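Local coordinates for occlusion-derived virus envelope protein E66 (Autographa californica nucleopolyhedrovirus, PDB 3VSN) that cleaves non-sulfated chondroitin as a lyase of the viral envelope, is essential for oral infectivity and may digest the chondroitin barrier of the host midgut, at residues Q29-Q32 / N33-W37; V197-T200 / Y201-L205; A263-T266 / Y267-G270. All blocks are in the same frame, centred on the assembly; numbering follows the deposited sequence.

Contact 1 of 3, residues Q29-Q32 / N33-W37; sequences QELQ and NFERW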
ATOM      1  N   GLN A  29      20.393  31.129  15.641  1.00 32.51           N
ATOM      2  CA  GLN A  29      20.891  30.263  14.576  1.00 33.27           C
ATOM      3  C   GLN A  29      19.920  29.128  14.273  1.00 31.63           C
ATOM      4  O   GLN A  29      19.613  28.863  13.113  1.00 31.12           O
ATOM      5  CB  GLN A  29      22.247  29.675  14.980  1.00 35.33           C
ATOM      6  CG  GLN A  29      23.392  30.673  15.002  1.00 37.78           C
ATOM      7  CD  GLN A  29      24.017  30.860  13.637  1.00 39.56           C
ATOM      8  OE1 GLN A  29      23.434  31.491  12.751  1.00 40.84           O
ATOM      9  NE2 GLN A  29      25.214  30.314  13.459  1.00 40.54           N
ATOM     10  N   GLU A  30      19.451  28.472  15.333  1.00 30.22           N
ATOM     11  CA  GLU A  30      18.534  27.338  15.245  1.00 28.95           C
ATOM     12  C   GLU A  30      17.284  27.678  14.429  1.00 27.19           C
ATOM     13  O   GLU A  30      16.905  26.932  13.522  1.00 25.47           O
ATOM     14  CB  GLU A  30      18.146  26.887  16.654  1.00 30.10           C
ATOM     15  CG  GLU A  30      17.832  25.410  16.792  1.00 31.27           C
ATOM     16  CD  GLU A  30      17.820  24.965  18.240  1.00 31.66           C
ATOM     17  OE1 GLU A  30      16.897  25.356  18.982  1.00 32.04           O
ATOM     18  OE2 GLU A  30      18.735  24.217  18.637  1.00 33.25           O
ATOM     19  N   LEU A  31      16.664  28.815  14.746  1.00 25.10           N
ATOM     20  CA  LEU A  31      15.458  29.272  14.058  1.00 23.80           C
ATOM     21  C   LEU A  31      15.715  29.555  12.580  1.00 23.08           C
ATOM     22  O   LEU A  31      14.965  29.092  11.719  1.00 22.35           O
ATOM     23  CB  LEU A  31      14.870  30.511  14.749  1.00 23.64           C
ATOM     24  CG  LEU A  31      13.626  31.168  14.131  1.00 23.57           C
ATOM     25  CD1 LEU A  31      12.446  30.205  14.105  1.00 23.58           C
ATOM     26  CD2 LEU A  31      13.260  32.437  14.889  1.00 23.89           C
ATOM     27  N   GLN A  32      16.773  30.310  12.293  1.00 22.45           N
ATOM     28  CA  GLN A  32      17.110  30.658  10.914  1.00 22.43           C
ATOM     29  C   GLN A  32      17.474  29.423  10.079  1.00 21.56           C
ATOM     30  O   GLN A  32      17.084  29.326   8.914  1.00 21.37           O
ATOM     31  CB  GLN A  32      18.210  31.720  10.871  1.00 23.17           C
ATOM     32  CG  GLN A  32      17.729  33.081  11.360  1.00 24.39           C
ATOM     33  CD  GLN A  32      18.834  34.113  11.485  1.00 25.15           C
ATOM     34  OE1 GLN A  32      20.022  33.785  11.478  1.00 26.16           O
ATOM     35  NE2 GLN A  32      18.441  35.374  11.611  1.00 25.50           N
ATOM     36  N   ASN A  33      18.196  28.484  10.687  1.00 20.69           N
ATOM     37  CA  ASN A  33      18.532  27.220  10.031  1.00 20.53           C
ATOM     38  C   ASN A  33      17.299  26.361   9.734  1.00 19.51           C
ATOM     39  O   ASN A  33      17.211  25.752   8.665  1.00 19.47           O
ATOM     40  CB  ASN A  33      19.539  26.419  10.864  1.00 21.13           C
ATOM     41  CG  ASN A  33      20.910  27.080  10.938  1.00 21.75           C
ATOM     42  OD1 ASN A  33      21.262  27.931  10.117  1.00 22.15           O
ATOM     43  ND2 ASN A  33      21.694  26.680  11.931  1.00 22.12           N
ATOM     44  N   PHE A  34      16.355  26.308  10.675  1.00 18.73           N
ATOM     45  CA  PHE A  34      15.116  25.558  10.452  1.00 18.17           C
ATOM     46  C   PHE A  34      14.284  26.177   9.336  1.00 17.83           C
ATOM     47  O   PHE A  34      13.776  25.463   8.471  1.00 17.64           O
ATOM     48  CB  PHE A  34      14.262  25.426  11.719  1.00 17.87           C
ATOM     49  CG  PHE A  34      12.917  24.798  11.462  1.00 17.72           C
ATOM     50  CD1 PHE A  34      12.820  23.443  11.143  1.00 17.55           C
ATOM     51  CD2 PHE A  34      11.752  25.563  11.486  1.00 17.54           C
ATOM     52  CE1 PHE A  34      11.594  22.860  10.878  1.00 17.35           C
ATOM     53  CE2 PHE A  34      10.519  24.982  11.227  1.00 17.59           C
ATOM     54  CZ  PHE A  34      10.442  23.627  10.921  1.00 17.47           C
ATOM     55  N   GLU A  35      14.146  27.501   9.360  1.00 17.35           N
ATOM     56  CA  GLU A  35      13.387  28.204   8.330  1.00 17.39           C
ATOM     57  C   GLU A  35      14.004  28.016   6.945  1.00 17.28           C
ATOM     58  O   GLU A  35      13.280  27.871   5.960  1.00 16.56           O
ATOM     59  CB  GLU A  35      13.218  29.686   8.679  1.00 17.69           C
ATOM     60  CG  GLU A  35      12.214  29.920   9.801  1.00 18.02           C
ATOM     61  CD  GLU A  35      12.059  31.382  10.183  1.00 18.53           C
ATOM     62  OE1 GLU A  35      12.712  32.245   9.555  1.00 18.95           O
ATOM     63  OE2 GLU A  35      11.278  31.665  11.120  1.00 18.41           O
ATOM     64  N   ARG A  36      15.335  27.986   6.884  1.00 17.47           N
ATOM     65  CA  ARG A  36      16.055  27.713   5.638  1.00 17.74           C
ATOM     66  C   ARG A  36      15.784  26.291   5.132  1.00 17.23           C
ATOM     67  O   ARG A  36      15.489  26.085   3.951  1.00 16.89           O
ATOM     68  CB  ARG A  36      17.564  27.929   5.830  1.00 18.68           C
ATOM     69  CG  ARG A  36      18.375  27.841   4.544  1.00 20.02           C
ATOM     70  CD  ARG A  36      19.816  28.299   4.741  1.00 21.35           C
ATOM     71  NE  ARG A  36      19.898  29.728   5.053  1.00 22.21           N
ATOM     72  CZ  ARG A  36      20.212  30.223   6.249  1.00 22.72           C
ATOM     73  NH1 ARG A  36      20.493  29.414   7.265  1.00 22.85           N
ATOM     74  NH2 ARG A  36      20.246  31.535   6.425  1.00 23.27           N
ATOM     75  N   TRP A  37      15.888  25.323   6.039  1.00 16.89           N
ATOM     76  CA  TRP A  37      15.624  23.921   5.725  1.00 16.78           C
ATOM     77  C   TRP A  37      14.199  23.727   5.265  1.00 16.48           C
ATOM     78  O   TRP A  37      13.948  22.998   4.300  1.00 16.44           O
ATOM     79  CB  TRP A  37      15.964  23.049   6.928  1.00 16.90           C
ATOM     80  CG  TRP A  37      15.567  21.597   6.802  1.00 17.07           C
ATOM     81  CD1 TRP A  37      16.338  20.539   6.320  1.00 17.22           C
ATOM     82  CD2 TRP A  37      14.285  20.993   7.187  1.00 17.00           C
ATOM     83  NE1 TRP A  37      15.632  19.360   6.371  1.00 17.15           N
ATOM     84  CE2 TRP A  37      14.397  19.561   6.878  1.00 17.07           C
ATOM     85  CE3 TRP A  37      13.098  21.477   7.729  1.00 17.15           C
ATOM     86  CZ2 TRP A  37      13.354  18.677   7.111  1.00 17.23           C
ATOM     87  CZ3 TRP A  37      12.052  20.573   7.961  1.00 17.21           C
ATOM     88  CH2 TRP A  37      12.181  19.206   7.660  1.00 17.22           C
TER
HETATM   89  O   HOH W   1      21.495  32.375   9.269  1.00 37.30           O

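Contact 2 of 3, residues V197-T200 / Y201-L205; sequences VPYT and YSQML. Unlike the reference sequence in segment 201-205: Met204 (reference Ile).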
ATOM      1  N   VAL A 197       4.323  19.589  14.788  1.00 17.28           N
ATOM      2  CA  VAL A 197       5.193  20.299  13.846  1.00 17.28           C
ATOM      3  C   VAL A 197       5.043  21.833  13.935  1.00 17.22           C
ATOM      4  O   VAL A 197       6.036  22.525  14.178  1.00 17.13           O
ATOM      5  CB  VAL A 197       5.027  19.784  12.392  1.00 17.22           C
ATOM      6  CG1 VAL A 197       5.888  20.592  11.431  1.00 17.23           C
ATOM      7  CG2 VAL A 197       5.380  18.304  12.300  1.00 17.42           C
ATOM      8  N   PRO A 198       3.815  22.370  13.738  1.00 17.14           N
ATOM      9  CA  PRO A 198       3.665  23.817  13.927  1.00 17.17           C
ATOM     10  C   PRO A 198       3.811  24.256  15.385  1.00 17.52           C
ATOM     11  O   PRO A 198       4.256  25.380  15.636  1.00 17.52           O
ATOM     12  CB  PRO A 198       2.249  24.106  13.413  1.00 17.12           C
ATOM     13  CG  PRO A 198       1.539  22.796  13.465  1.00 17.18           C
ATOM     14  CD  PRO A 198       2.593  21.773  13.166  1.00 17.05           C
ATOM     15  N   TYR A 199       3.452  23.392  16.335  1.00 17.91           N
ATOM     16  CA  TYR A 199       3.664  23.731  17.744  1.00 18.39           C
ATOM     17  C   TYR A 199       5.145  23.960  18.050  1.00 18.55           C
ATOM     18  O   TYR A 199       5.501  24.977  18.655  1.00 18.86           O
ATOM     19  CB  TYR A 199       3.083  22.696  18.716  1.00 18.81           C
ATOM     20  CG  TYR A 199       3.462  23.011  20.153  1.00 19.20           C
ATOM     21  CD1 TYR A 199       2.786  24.001  20.869  1.00 19.36           C
ATOM     22  CD2 TYR A 199       4.526  22.356  20.777  1.00 19.37           C
ATOM     23  CE1 TYR A 199       3.146  24.313  22.172  1.00 19.61           C
ATOM     24  CE2 TYR A 199       4.889  22.658  22.081  1.00 19.58           C
ATOM     25  CZ  TYR A 199       4.192  23.635  22.772  1.00 19.79           C
ATOM     26  OH  TYR A 199       4.546  23.941  24.062  1.00 20.34           O
ATOM     27  N   THR A 200       5.995  23.016  17.646  1.00 17.93           N
ATOM     28  CA  THR A 200       7.438  23.143  17.853  1.00 17.89           C
ATOM     29  C   THR A 200       7.970  24.442  17.243  1.00 17.74           C
ATOM     30  O   THR A 200       8.747  25.159  17.884  1.00 17.65           O
ATOM     31  CB  THR A 200       8.208  21.932  17.289  1.00 17.97           C
ATOM     32  OG1 THR A 200       7.811  20.753  17.992  1.00 18.31           O
ATOM     33  CG2 THR A 200       9.714  22.112  17.452  1.00 18.22           C
ATOM     34  N   TYR A 201       7.542  24.741  16.018  1.00 17.03           N
ATOM     35  CA  TYR A 201       7.921  25.988  15.365  1.00 16.90           C
ATOM     36  C   TYR A 201       7.462  27.223  16.154  1.00 16.94           C
ATOM     37  O   TYR A 201       8.223  28.183  16.295  1.00 16.92           O
ATOM     38  CB  TYR A 201       7.420  26.043  13.916  1.00 16.42           C
ATOM     39  CG  TYR A 201       7.787  27.334  13.209  1.00 16.14           C
ATOM     40  CD1 TYR A 201       9.123  27.697  13.024  1.00 15.93           C
ATOM     41  CD2 TYR A 201       6.798  28.197  12.740  1.00 16.02           C
ATOM     42  CE1 TYR A 201       9.459  28.884  12.387  1.00 16.08           C
ATOM     43  CE2 TYR A 201       7.125  29.382  12.102  1.00 15.79           C
ATOM     44  CZ  TYR A 201       8.450  29.723  11.933  1.00 15.93           C
ATOM     45  OH  TYR A 201       8.759  30.898  11.293  1.00 16.45           O
ATOM     46  N   SER A 202       6.238  27.189  16.680  1.00 17.21           N
ATOM     47  CA  SER A 202       5.728  28.309  17.482  1.00 17.95           C
ATOM     48  C   SER A 202       6.585  28.547  18.728  1.00 18.25           C
ATOM     49  O   SER A 202       6.824  29.694  19.109  1.00 17.93           O
ATOM     50  CB  SER A 202       4.247  28.131  17.848  1.00 18.03           C
ATOM     51  OG  SER A 202       4.057  27.135  18.839  1.00 18.68           O
ATOM     52  N   GLN A 203       7.057  27.463  19.343  1.00 18.75           N
ATOM     53  CA  GLN A 203       7.962  27.559  20.492  1.00 19.20           C
ATOM     54  C   GLN A 203       9.339  28.111  20.116  1.00 19.27           C
ATOM     55  O   GLN A 203       9.948  28.859  20.888  1.00 19.30           O
ATOM     56  CB  GLN A 203       8.091  26.211  21.202  1.00 19.54           C
ATOM     57  CG  GLN A 203       6.888  25.826  22.049  1.00 19.69           C
ATOM     58  CD  GLN A 203       6.765  26.649  23.321  1.00 20.25           C
ATOM     59  OE1 GLN A 203       6.240  27.764  23.309  1.00 20.28           O
ATOM     60  NE2 GLN A 203       7.237  26.094  24.429  1.00 20.34           N
ATOM     61  N   MET A 204       9.823  27.754  18.929  1.00 19.30           N
ATOM     62  CA  MET A 204      11.080  28.299  18.420  1.00 19.78           C
ATOM     63  C   MET A 204      10.965  29.806  18.180  1.00 20.08           C
ATOM     64  O   MET A 204      11.902  30.558  18.464  1.00 19.98           O
ATOM     65  CB  MET A 204      11.503  27.585  17.138  1.00 20.16           C
ATOM     66  CG  MET A 204      11.840  26.115  17.333  1.00 20.55           C
ATOM     67  SD  MET A 204      12.171  25.296  15.764  1.00 22.01           S
ATOM     68  CE  MET A 204      13.846  25.846  15.454  1.00 21.33           C
ATOM     69  N   LEU A 205       9.809  30.238  17.673  1.00 19.82           N
ATOM     70  CA  LEU A 205       9.526  31.665  17.485  1.00 20.30           C
ATOM     71  C   LEU A 205       9.514  32.439  18.807  1.00 20.75           C
ATOM     72  O   LEU A 205       9.863  33.621  18.840  1.00 20.44           O
ATOM     73  CB  LEU A 205       8.197  31.869  16.753  1.00 19.50           C
ATOM     74  CG  LEU A 205       8.136  31.552  15.255  1.00 19.14           C
ATOM     75  CD1 LEU A 205       6.696  31.670  14.789  1.00 18.61           C
ATOM     76  CD2 LEU A 205       9.041  32.471  14.439  1.00 19.16           C
TER

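Contact 3 of 3, residues A263-T266 / Y267-G270; sequences AYYT and YYFG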
ATOM      1  N   ALA A 263       9.987  13.755   8.550  1.00 16.72           N
ATOM      2  CA  ALA A 263      11.178  14.546   8.218  1.00 16.81           C
ATOM      3  C   ALA A 263      11.375  15.734   9.166  1.00 16.95           C
ATOM      4  O   ALA A 263      12.511  16.103   9.474  1.00 16.79           O
ATOM      5  CB  ALA A 263      11.117  15.022   6.773  1.00 16.38           C
ATOM      6  N   TYR A 264      10.269  16.325   9.618  1.00 17.05           N
ATOM      7  CA  TYR A 264      10.311  17.450  10.560  1.00 17.25           C
ATOM      8  C   TYR A 264      10.825  17.013  11.930  1.00 17.55           C
ATOM      9  O   TYR A 264      11.733  17.638  12.483  1.00 17.85           O
ATOM     10  CB  TYR A 264       8.933  18.109  10.690  1.00 17.08           C
ATOM     11  CG  TYR A 264       8.462  18.778   9.421  1.00 17.06           C
ATOM     12  CD1 TYR A 264       8.724  20.126   9.184  1.00 17.10           C
ATOM     13  CD2 TYR A 264       7.763  18.060   8.450  1.00 17.12           C
ATOM     14  CE1 TYR A 264       8.296  20.743   8.018  1.00 17.03           C
ATOM     15  CE2 TYR A 264       7.334  18.668   7.279  1.00 17.06           C
ATOM     16  CZ  TYR A 264       7.604  20.008   7.068  1.00 17.11           C
ATOM     17  OH  TYR A 264       7.180  20.614   5.908  1.00 17.15           O
ATOM     18  N   TYR A 265      10.253  15.935  12.463  1.00 17.75           N
ATOM     19  CA  TYR A 265      10.666  15.403  13.764  1.00 18.30           C
ATOM     20  C   TYR A 265      12.114  14.922  13.781  1.00 18.92           C
ATOM     21  O   TYR A 265      12.823  15.098  14.778  1.00 19.23           O
ATOM     22  CB  TYR A 265       9.715  14.299  14.234  1.00 17.84           C
ATOM     23  CG  TYR A 265       8.341  14.817  14.585  1.00 17.84           C
ATOM     24  CD1 TYR A 265       8.158  15.703  15.649  1.00 17.81           C
ATOM     25  CD2 TYR A 265       7.221  14.432  13.849  1.00 17.52           C
ATOM     26  CE1 TYR A 265       6.900  16.190  15.969  1.00 17.49           C
ATOM     27  CE2 TYR A 265       5.957  14.908  14.164  1.00 17.48           C
ATOM     28  CZ  TYR A 265       5.805  15.786  15.225  1.00 17.52           C
ATOM     29  OH  TYR A 265       4.553  16.263  15.538  1.00 17.61           O
ATOM     30  N   THR A 266      12.550  14.329  12.671  1.00 19.40           N
ATOM     31  CA  THR A 266      13.944  13.926  12.505  1.00 20.26           C
ATOM     32  C   THR A 266      14.864  15.155  12.492  1.00 20.43           C
ATOM     33  O   THR A 266      15.939  15.134  13.101  1.00 20.69           O
ATOM     34  CB  THR A 266      14.129  13.044  11.251  1.00 20.53           C
ATOM     35  OG1 THR A 266      13.413  11.816  11.437  1.00 20.88           O
ATOM     36  CG2 THR A 266      15.602  12.717  11.009  1.00 21.04           C
ATOM     37  N   TYR A 267      14.433  16.223  11.820  1.00 20.19           N
ATOM     38  CA  TYR A 267      15.182  17.478  11.835  1.00 20.35           C
ATOM     39  C   TYR A 267      15.219  18.080  13.241  1.00 20.68           C
ATOM     40  O   TYR A 267      16.291  18.440  13.735  1.00 21.41           O
ATOM     41  CB  TYR A 267      14.617  18.504  10.841  1.00 20.25           C
ATOM     42  CG  TYR A 267      15.433  19.782  10.822  1.00 20.21           C
ATOM     43  CD1 TYR A 267      15.243  20.769  11.793  1.00 20.22           C
ATOM     44  CD2 TYR A 267      16.420  19.989   9.863  1.00 20.10           C
ATOM     45  CE1 TYR A 267      16.007  21.923  11.802  1.00 20.08           C
ATOM     46  CE2 TYR A 267      17.184  21.147   9.862  1.00 20.17           C
ATOM     47  CZ  TYR A 267      16.971  22.109  10.833  1.00 20.04           C
ATOM     48  OH  TYR A 267      17.720  23.260  10.841  1.00 20.19           O
ATOM     49  N   TYR A 268      14.047  18.188  13.866  1.00 20.40           N
ATOM     50  CA  TYR A 268      13.894  18.773  15.199  1.00 20.55           C
ATOM     51  C   TYR A 268      14.681  18.039  16.286  1.00 21.74           C
ATOM     52  O   TYR A 268      15.410  18.666  17.064  1.00 21.86           O
ATOM     53  CB  TYR A 268      12.425  18.751  15.632  1.00 19.67           C
ATOM     54  CG  TYR A 268      11.474  19.745  14.994  1.00 18.75           C
ATOM     55  CD1 TYR A 268      11.883  21.029  14.622  1.00 18.69           C
ATOM     56  CD2 TYR A 268      10.131  19.411  14.826  1.00 18.41           C
ATOM     57  CE1 TYR A 268      10.985  21.933  14.066  1.00 18.35           C
ATOM     58  CE2 TYR A 268       9.230  20.303  14.271  1.00 18.11           C
ATOM     59  CZ  TYR A 268       9.659  21.560  13.893  1.00 18.09           C
ATOM     60  OH  TYR A 268       8.745  22.437  13.352  1.00 18.31           O
ATOM     61  N   PHE A 269      14.515  16.717  16.348  1.00 22.46           N
ATOM     62  CA  PHE A 269      14.945  15.951  17.518  1.00 23.38           C
ATOM     63  C   PHE A 269      15.964  14.835  17.249  1.00 24.32           C
ATOM     64  O   PHE A 269      16.339  14.103  18.166  1.00 24.64           O
ATOM     65  CB  PHE A 269      13.725  15.430  18.295  1.00 23.32           C
ATOM     66  CG  PHE A 269      12.708  16.497  18.615  1.00 23.39           C
ATOM     67  CD1 PHE A 269      13.062  17.614  19.374  1.00 23.36           C
ATOM     68  CD2 PHE A 269      11.397  16.390  18.160  1.00 23.41           C
ATOM     69  CE1 PHE A 269      12.133  18.601  19.663  1.00 23.19           C
ATOM     70  CE2 PHE A 269      10.461  17.372  18.452  1.00 23.52           C
ATOM     71  CZ  PHE A 269      10.831  18.481  19.204  1.00 23.46           C
ATOM     72  N   GLY A 270      16.412  14.714  16.002  1.00 25.35           N
ATOM     73  CA  GLY A 270      17.538  13.839  15.670  1.00 26.27           C
ATOM     74  C   GLY A 270      17.180  12.514  15.026  1.00 27.45           C
ATOM     75  O   GLY A 270      16.011  12.122  14.977  1.00 26.57           O
TER
HETATM   76  O   HOH W   2      14.597  10.045  13.613  1.00 25.67           O

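Contact 1 of 3, residues Q29-Q32 / N33-W37
Leu31 turns its CG anti to the backbone N (chi1 178°), whereas Glu35, one helical turn on, carries its CG beside the backbone N and runs extended beyond it, so that the two side chains meet in an i to i+4 contact. Both sit in the first turns of helix 29-48, in the alpha/alpha toroid of the polysaccharide lyase family 8 kind. Leu31 CD1 comes to 3.5 Å from Glu35 OE2, a methyl laid against a buried carboxylate. Its oxygens are hydrogen-bonded outside the two segments, OE2 to the hydroxyls of Tyr201 and Tyr161 and OE1 to Asn156 ND2, which would be expected to stabilise a buried carboxylate. The same turn is closed by Glu35 N, which gives a bond of 3.0 Å to Leu31 O. On the exposed side of the helix a second i to i+4 pair behaves differently. Arg36 bends at chi3 (-66°), folding its guanidinium back until one face lies over Gln32 O, with Asn33 OD1 in plane at its edge. Gln32 and Arg36 are then joined through solvent: one water donates to Gln32 OE1 at 3.0 Å and accepts from Arg36 NH2 at 3.2 Å.

Contact 2 of 3, residues V197-T200 / Y201-L205
Tyr201 N reaches back to Val197 O at 3.3 Å, opening the last two turns of helix 189-205, a part of the helix buried in the N-terminal alpha-helical domain. The turn is kinked at Pro198, whose N has no hydrogen to give to the preceding turn. The Tyr201 ring leads away from the 197-200 segment toward helix 29-48.

Ser202 follows, and it bonds back to the preceding turn through both its N and its OG. Its N takes the regular place on Pro198 O, while its OG, set between the backbone N and the carbonyl carbon, turns back to donate to Tyr199 O at 2.6 Å. That carbonyl also accepts from Gln203 N at 3.0 Å, so one oxygen serves two donors, the amide coming nearly along the C=O axis and the hydroxyl from well off that axis (C=O...OG angle 124°). Arg206 NH1 is a further partner of Ser202 OG.

Gln203 holds its CG beside the backbone N (chi1 -75°), which places that carbon over one face of the Tyr199 ring, 4.0 Å from the Tyr199 centroid, in a CH-pi contact. A bend at chi2 then runs the amide along the tyrosine, pointing the same way, with ring and amide planes 24° apart. The two polar ends share a partner outside the segments: Glu216 accepts Gln203 NE2 through OE2 and is hydrogen-bonded to Tyr199 OH through OE1, while Gln203 OE1 takes Arg206 NH1. The carboxylate and guanidinium thus hold the amide from both ends.

Met204 bonds through N to Thr200 O at 3.0 Å. The same carbonyl oxygen is approached by Met204 CG at 3.3 Å.

Contact 3 of 3, residues A263-T266 / Y267-G270
The C-terminal end of helix 262-269 is where this contact lies, a short helix rich in aromatic residues that packs between helices 29-48, 189-205 and 217-225. Tyr265 and Phe269, four residues apart, lie side by side and point the same way. The meeting is at the rim of the tyrosine: Phe269 CE2 approaches its edge in the plane of the ring, 4.0 Å from Tyr265 CD1. CB of the neighbouring Tyr268 lies against the centre of one face of the Phe269 ring.

Tyr268 has its CG beside the backbone N (chi1 -74°), which brings the root of its ring back over the preceding turn. Tyr268 CD2 stands 3.3 Å from Tyr264 O, the carbonyl that also accepts Tyr268 N at 2.8 Å, and Tyr268 CE2 packs on Tyr264 CB. The hydroxyl of Tyr265 is spent on helix 189-205, at Met193 O.

The helix ends at Phe269; Gly270 is the first residue to leave helical angles, and its backbone, with positive phi (103°), would jam a CB against the carbonyl oxygen before it, so the position calls for glycine. Its N still reaches Thr266 O at 3.0 Å, though from well above the carbonyl plane. Thr266 OG1, also hydrogen-bonded to Phe262 O, spans the same end through solvent: a water lies 3.0 Å from Thr266 OG1 and donates to Gly270 O at 2.9 Å.

In the fold
The example illustrates how i to i+4 pairings within single helices set the side chains through which those helices pack. The centres of the three contacts lie 12 to 13 Å apart. Contacts 1 and 2 join through a probable hydrogen bond, Glu35 OE2 to Tyr201 OH at 2.6 Å; contacts 2 and 3 through another, Tyr268 OH to Val197 O at 2.8 Å. Aromatic rings link contacts 1 and 3: Trp37 meets Tyr267, and Phe34 meets Tyr268. Contact 1 is remote from the catalytic residues. The side chain of Tyr265 is about 10 Å from those of Asn191, a proton acceptor, and Tyr254, the proton donor; that of Pro198 is about 11 Å from that of Asn191.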